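Local coordinates for protein homoserine dehydrogenase (Staphylococcus aureus M1064, PDB 4PG7) that catalyses the NAD(P)-dependent interconversion of L-homoserine and L-aspartate semialdehyde, a step of the aspartate pathway of amino acid synthesis, at residues V39-E44 against A329-L334; Q47-Q50 against D56-I59; G143-F148 against L335-F340. One frame throughout, in Å; residues are numbered along the deposited sequence.

Contact 1 of 3, residues V39-E44 against A329-L334; sequences VKIIEE and AVVSDL
I41 and V331 make the closest contact between the two helices, with I41 CG2 lying 3.7 Å from V331 CG2. The same isoleucine methyl also reaches the second valine branch, 3.9 Å from V331 CG1, so the fork of V331 receives I41 CG2 against both of its methyls. I41 CB completes this patch at 4.0 Å from V331 CG2, and the two side chains run obliquely to one another. With I41 CG1 anti to the carbonyl carbon (chi1 -69°), CG2 is the branch turned to V331.

One residue further on, I42 works differently. Its CB does not point at the opposing helix, but its extended ethyl arm (chi2 160°) reaches across: I42 CG1 passes V331 CG2 at 4.2 Å, and I42 CD1 ends 4.0 Å from L334 CD2. Here the isoleucine and leucine meet at about a right angle. V331 CG2 therefore touches both I41 and I42, while L334, one turn after V331, extends the apolar seam.

No hydrogen bond crosses the interface. The helix axes are inclined at 52°, and the 10.0 Å between them at their closest approach is filled by branched aliphatic side chains.

Beneath the seam lies the parallel sheet of the nucleotide-binding domain. I42 and L334 both rest on I26 of strand 22-29, and L334 also touches I95 of strand 95-98 and I121 of strand 119-122. V330 packs on V97 and I121. On another side of helix 33-53, E44 packs against F352 of the second subunit. Helix 323-339, which comes from much later in the chain, thus lies beside helix 33-53 over the central strands.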
# COMPACT_ATOMS: atom_id res chain seq x y z
N VAL A 39 10.59 -14.86 21.63
CA VAL A 39 10.58 -15.19 23.06
C VAL A 39 10.40 -13.92 23.89
O VAL A 39 9.52 -13.86 24.74
CB VAL A 39 11.87 -15.94 23.47
CG1 VAL A 39 11.97 -16.06 24.99
CG2 VAL A 39 11.89 -17.32 22.82
N LYS A 40 11.21 -12.90 23.60
CA LYS A 40 11.15 -11.63 24.34
C LYS A 40 9.77 -10.99 24.27
O LYS A 40 9.23 -10.53 25.28
CB LYS A 40 12.19 -10.65 23.81
N ILE A 41 9.18 -11.01 23.08
CA ILE A 41 7.86 -10.43 22.89
C ILE A 41 6.80 -11.17 23.70
O ILE A 41 5.93 -10.54 24.32
CB ILE A 41 7.46 -10.39 21.41
CG1 ILE A 41 8.33 -9.37 20.66
CG2 ILE A 41 5.99 -10.03 21.27
CD1 ILE A 41 8.22 -9.46 19.15
N ILE A 42 6.85 -12.50 23.69
CA ILE A 42 5.92 -13.29 24.50
C ILE A 42 6.12 -13.01 25.99
O ILE A 42 5.14 -12.79 26.71
CB ILE A 42 6.06 -14.80 24.21
CG1 ILE A 42 5.55 -15.11 22.80
CG2 ILE A 42 5.30 -15.63 25.25
CD1 ILE A 42 6.06 -16.42 22.24
N GLU A 43 7.37 -13.00 26.46
CA GLU A 43 7.64 -12.71 27.87
C GLU A 43 7.04 -11.37 28.30
O GLU A 43 6.29 -11.29 29.27
CB GLU A 43 9.14 -12.66 28.15
CG GLU A 43 9.79 -14.03 28.26
CD GLU A 43 11.29 -13.95 28.47
OE1 GLU A 43 11.81 -12.82 28.60
OE2 GLU A 43 11.94 -15.01 28.50
N GLU A 44 7.39 -10.33 27.55
CA GLU A 44 6.97 -8.96 27.85
C GLU A 44 5.45 -8.75 27.79
O GLU A 44 4.93 -7.86 28.45
CB GLU A 44 7.69 -7.98 26.93
CG GLU A 44 9.15 -7.82 27.33
CD GLU A 44 9.99 -7.13 26.28
OE1 GLU A 44 9.45 -6.68 25.25
OE2 GLU A 44 11.22 -7.04 26.50
N ALA A 329 5.30 -10.13 13.88
CA ALA A 329 4.31 -10.74 13.00
C ALA A 329 4.00 -12.19 13.42
O ALA A 329 2.84 -12.61 13.40
CB ALA A 329 4.77 -10.69 11.55
N VAL A 330 5.02 -12.93 13.83
CA VAL A 330 4.84 -14.29 14.35
C VAL A 330 3.90 -14.27 15.55
O VAL A 330 2.97 -15.07 15.63
CB VAL A 330 6.17 -14.94 14.77
CG1 VAL A 330 5.92 -16.23 15.54
CG2 VAL A 330 7.04 -15.21 13.56
N VAL A 331 4.14 -13.37 16.49
CA VAL A 331 3.34 -13.35 17.73
C VAL A 331 1.91 -12.93 17.43
O VAL A 331 0.96 -13.41 18.05
CB VAL A 331 3.97 -12.44 18.80
CG1 VAL A 331 3.06 -12.35 20.02
CG2 VAL A 331 5.33 -12.99 19.22
N SER A 332 1.76 -12.03 16.46
CA SER A 332 0.44 -11.63 16.00
C SER A 332 -0.32 -12.84 15.46
O SER A 332 -1.45 -13.10 15.88
CB SER A 332 0.56 -10.55 14.93
OG SER A 332 -0.71 -10.19 14.45
N ASP A 333 0.30 -13.60 14.56
CA ASP A 333 -0.31 -14.83 14.05
C ASP A 333 -0.63 -15.81 15.18
O ASP A 333 -1.64 -16.51 15.14
CB ASP A 333 0.60 -15.53 13.03
CG ASP A 333 0.55 -14.89 11.63
OD1 ASP A 333 -0.44 -14.18 11.33
OD2 ASP A 333 1.48 -15.11 10.84
N LEU A 334 0.23 -15.85 16.18
CA LEU A 334 0.05 -16.69 17.35
C LEU A 334 -1.22 -16.33 18.13
O LEU A 334 -2.03 -17.21 18.46
CB LEU A 334 1.29 -16.59 18.24
CG LEU A 334 1.36 -17.43 19.51
CD1 LEU A 334 1.16 -18.90 19.19
CD2 LEU A 334 2.70 -17.20 20.19

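Contact 2 of 3, residues Q47-Q50 against D56-I59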
# COMPACT_ATOMS: atom_id res chain seq x y z
N GLN A 47 1.60 -11.45 30.70
CA GLN A 47 0.57 -11.06 31.68
C GLN A 47 -0.62 -10.42 30.98
O GLN A 47 -1.77 -10.72 31.30
CB GLN A 47 1.16 -10.10 32.73
N GLN A 48 -0.34 -9.56 30.01
CA GLN A 48 -1.38 -8.92 29.20
C GLN A 48 -2.24 -9.92 28.41
O GLN A 48 -3.46 -9.76 28.32
CB GLN A 48 -0.73 -7.91 28.24
CG GLN A 48 -1.66 -7.34 27.20
CD GLN A 48 -1.03 -6.21 26.42
OE1 GLN A 48 0.15 -6.24 26.08
NE2 GLN A 48 -1.83 -5.18 26.13
N ILE A 49 -1.59 -10.93 27.82
CA ILE A 49 -2.29 -11.96 27.04
C ILE A 49 -3.18 -12.82 27.94
O ILE A 49 -4.26 -13.27 27.53
CB ILE A 49 -1.29 -12.85 26.27
CG1 ILE A 49 -0.59 -12.04 25.17
CG2 ILE A 49 -1.99 -14.05 25.64
CD1 ILE A 49 0.74 -12.62 24.73
N GLN A 50 -2.72 -13.07 29.17
CA GLN A 50 -3.53 -13.76 30.17
C GLN A 50 -4.74 -12.91 30.56
O GLN A 50 -5.87 -13.35 30.42
CB GLN A 50 -2.72 -14.06 31.43
CG GLN A 50 -1.61 -15.08 31.24
CD GLN A 50 -0.75 -15.22 32.48
OE1 GLN A 50 -0.95 -14.51 33.47
NE2 GLN A 50 0.21 -16.13 32.43
N ASP A 56 -2.81 -18.53 28.59
CA ASP A 56 -1.47 -18.56 29.14
C ASP A 56 -0.54 -19.28 28.17
O ASP A 56 -0.60 -20.50 28.04
CB ASP A 56 -1.48 -19.27 30.50
CG ASP A 56 -0.11 -19.33 31.14
OD1 ASP A 56 0.75 -18.48 30.82
OD2 ASP A 56 0.11 -20.24 31.96
N ILE A 57 0.33 -18.51 27.50
CA ILE A 57 1.25 -19.06 26.53
C ILE A 57 2.47 -19.65 27.23
O ILE A 57 3.22 -18.93 27.90
CB ILE A 57 1.75 -18.01 25.51
CG1 ILE A 57 0.57 -17.27 24.87
CG2 ILE A 57 2.60 -18.67 24.44
CD1 ILE A 57 -0.50 -18.16 24.30
N VAL A 58 2.68 -20.94 27.07
CA VAL A 58 3.82 -21.62 27.67
C VAL A 58 4.72 -22.14 26.56
O VAL A 58 4.30 -22.97 25.74
CB VAL A 58 3.40 -22.78 28.59
CG1 VAL A 58 4.61 -23.44 29.24
CG2 VAL A 58 2.47 -22.27 29.68
N ILE A 59 5.93 -21.60 26.54
CA ILE A 59 6.97 -22.08 25.65
C ILE A 59 7.59 -23.30 26.31
O ILE A 59 8.46 -23.19 27.17
CB ILE A 59 8.03 -21.00 25.38
CG1 ILE A 59 7.38 -19.75 24.80
CG2 ILE A 59 9.09 -21.55 24.44
CD1 ILE A 59 8.31 -18.56 24.61
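Q50 and I49 join the last turns of helix 33-53 to the start of strand 55-63 through one polar and one apolar contact, close to the tight connection between these two elements. The polar part is a hydrogen bond from Q50 NE2 to D56 OD1, 2.9 Å long and somewhat bent, with an angle of 147° at the hydrogen. The oxygen lies nearly in the plane of the Q50 amide, whereas the amide nitrogen approaches D56 OD1 from well above the carboxylate plane. The two flat groups are almost perpendicular, 87° apart.

The side chains lie alongside each other and point the same way. Q50 is extended beyond CG, which brings its amide level with the carboxylate, and its aliphatic part adds a van der Waals contact: Q50 CG lies 4.1 Å from D56 CA. D56 OD1 also forms a salt bridge with R46 NE, one turn before Q50, and D56 OD2 a longer, weak ion pair with K23, so that the donors around the carboxylate would be expected to stabilise its negative charge.

The apolar part lies on the sheet side of the helix. I49 CG2 approaches I57 CG1 at 4.2 Å, with the two isoleucines inclined to each other, and I57 packs in turn on L24 and I26 of strand 22-29, which carries the contact into the core between helix and sheet.

Backbone hydrogen bonds of D56 and V58 to strand 22-29 place strand 55-63 directly beside it in parallel. Together with helix 33-53 they form the first beta-alpha-beta crossover of a Rossmann-type fold, the unit that in such domains binds the dinucleotide, consistent with the NAD-binding assignment of this domain.

Contact 3 of 3, residues G143-F148 against L335-F340; sequences GVALKF and LNVALF
K147 passes over V337 and ends beside N336, so a single lysine side chain spans the contact from its apolar to its polar part. From CB, which points toward helix 323-339, the first torsion sets CG anti to the carbonyl carbon. This brings K147 CG to 3.8 Å from V337 CG2. The chain then bends at chi2 (-82°) instead of running straight out. CD lies a little further off, 4.4 Å from V337 CG2, but the turn brings K147 CE back beside the same methyl, at 3.9 Å. The lysine and valine run alongside each other, pointing opposite ways.

At the tip, K147 NZ comes within 3.1 Å of the atom modelled as N336 ND2, with the two side chains at about a right angle. The N336 amide is probably flipped in the model; turned over, this pair may be a hydrogen bond.

A145, on the same face of the chain as K147, adds a second contact to the valine: A145 CB lies 4.1 Å from V337 CG2. Backbone bonds of A145 and K147 to V120, and of K147 to T122, hold A145 and edge strand 146-147 against strand 119-122, while H119 both bonds to the backbone N of A145 and packs against V337.

The lysine methylenes, with the A145 methyl, thus shield the buried V337, while the ammonium group is kept at the exposed margin beside N336, where its charge probably costs little to solvate.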
# COMPACT_ATOMS: atom_id res chain seq x y z
N GLY A 143 -7.59 -29.93 9.83
CA GLY A 143 -8.39 -29.05 10.68
C GLY A 143 -7.60 -28.12 11.57
O GLY A 143 -8.04 -27.79 12.66
N VAL A 144 -6.43 -27.68 11.09
CA VAL A 144 -5.57 -26.77 11.85
C VAL A 144 -5.10 -25.63 10.95
O VAL A 144 -5.22 -25.71 9.74
CB VAL A 144 -4.34 -27.49 12.46
CG1 VAL A 144 -4.76 -28.46 13.56
CG2 VAL A 144 -3.52 -28.21 11.38
N ALA A 145 -4.53 -24.61 11.56
CA ALA A 145 -4.11 -23.40 10.89
C ALA A 145 -2.66 -23.49 10.46
O ALA A 145 -1.82 -24.07 11.15
CB ALA A 145 -4.29 -22.22 11.82
N LEU A 146 -2.37 -22.92 9.30
CA LEU A 146 -1.00 -22.67 8.87
C LEU A 146 -0.92 -21.17 8.64
O LEU A 146 -1.67 -20.65 7.82
CB LEU A 146 -0.68 -23.41 7.58
CG LEU A 146 0.73 -23.07 7.07
CD1 LEU A 146 1.79 -23.82 7.88
CD2 LEU A 146 0.86 -23.39 5.60
N LYS A 147 -0.04 -20.50 9.38
CA LYS A 147 0.15 -19.06 9.25
C LYS A 147 1.57 -18.77 8.81
O LYS A 147 2.53 -19.18 9.47
CB LYS A 147 -0.10 -18.38 10.59
CG LYS A 147 -1.48 -18.64 11.17
CD LYS A 147 -2.53 -17.73 10.56
CE LYS A 147 -3.92 -18.22 10.92
NZ LYS A 147 -4.95 -17.16 10.84
N PHE A 148 1.72 -18.06 7.70
CA PHE A 148 3.05 -17.75 7.18
C PHE A 148 3.31 -16.26 6.93
O PHE A 148 4.28 -15.91 6.26
CB PHE A 148 3.33 -18.57 5.92
CG PHE A 148 2.29 -18.42 4.83
CD1 PHE A 148 2.41 -17.43 3.86
CD2 PHE A 148 1.22 -19.30 4.76
CE1 PHE A 148 1.45 -17.31 2.84
CE2 PHE A 148 0.27 -19.19 3.75
CZ PHE A 148 0.39 -18.19 2.79
N LEU A 335 -1.41 -15.05 18.42
CA LEU A 335 -2.62 -14.61 19.12
C LEU A 335 -3.87 -14.88 18.30
O LEU A 335 -4.92 -15.24 18.84
CB LEU A 335 -2.52 -13.14 19.48
CG LEU A 335 -1.42 -12.77 20.47
CD1 LEU A 335 -1.44 -11.28 20.73
CD2 LEU A 335 -1.56 -13.56 21.77
N ASN A 336 -3.78 -14.70 16.98
CA ASN A 336 -4.92 -15.00 16.13
C ASN A 336 -5.34 -16.45 16.25
O ASN A 336 -6.51 -16.74 16.39
CB ASN A 336 -4.60 -14.73 14.68
CG ASN A 336 -5.85 -14.56 13.84
OD1 ASN A 336 -6.45 -13.47 13.78
ND2 ASN A 336 -6.26 -15.63 13.19
N VAL A 337 -4.37 -17.35 16.16
CA VAL A 337 -4.64 -18.77 16.30
C VAL A 337 -5.18 -19.06 17.71
O VAL A 337 -6.04 -19.90 17.88
CB VAL A 337 -3.39 -19.62 16.01
CG1 VAL A 337 -3.62 -21.08 16.37
CG2 VAL A 337 -3.00 -19.50 14.54
N ALA A 338 -4.67 -18.35 18.71
CA ALA A 338 -5.18 -18.49 20.08
C ALA A 338 -6.64 -18.06 20.20
O ALA A 338 -7.44 -18.76 20.81
CB ALA A 338 -4.32 -17.70 21.05
N LEU A 339 -6.97 -16.92 19.61
CA LEU A 339 -8.33 -16.37 19.70
C LEU A 339 -9.38 -17.24 18.99
O LEU A 339 -10.50 -17.37 19.48
CB LEU A 339 -8.38 -14.95 19.14
N PHE A 340 -9.01 -17.83 17.85
CA PHE A 340 -9.90 -18.72 17.10
C PHE A 340 -9.59 -20.20 17.39
O PHE A 340 -9.98 -21.08 16.62
CB PHE A 340 -9.80 -18.42 15.60
CG PHE A 340 -9.99 -16.96 15.25

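Overall arrangement
Helix 323-339 carries both contact 1 and contact 3, whose centres lie 14 Å apart; D333 OD2 packs 3.6 Å from K147 CB where they adjoin. Contacts 1 and 2 share helix 33-53 with centres 10 Å apart, and are joined by I42 CD1 against I59 CD1 at 3.9 Å. Contacts 2 and 3, centres 16 Å apart, meet through I49 CG1 and L335 CD2 at 3.9 Å. Helix 323-339 thus packs from helix 33-53 to edge strand 146-147, across the parallel sheet. None of the residues lining the bound-lysine pocket (R246, G250, T252, D438, K439) belongs to these contacts.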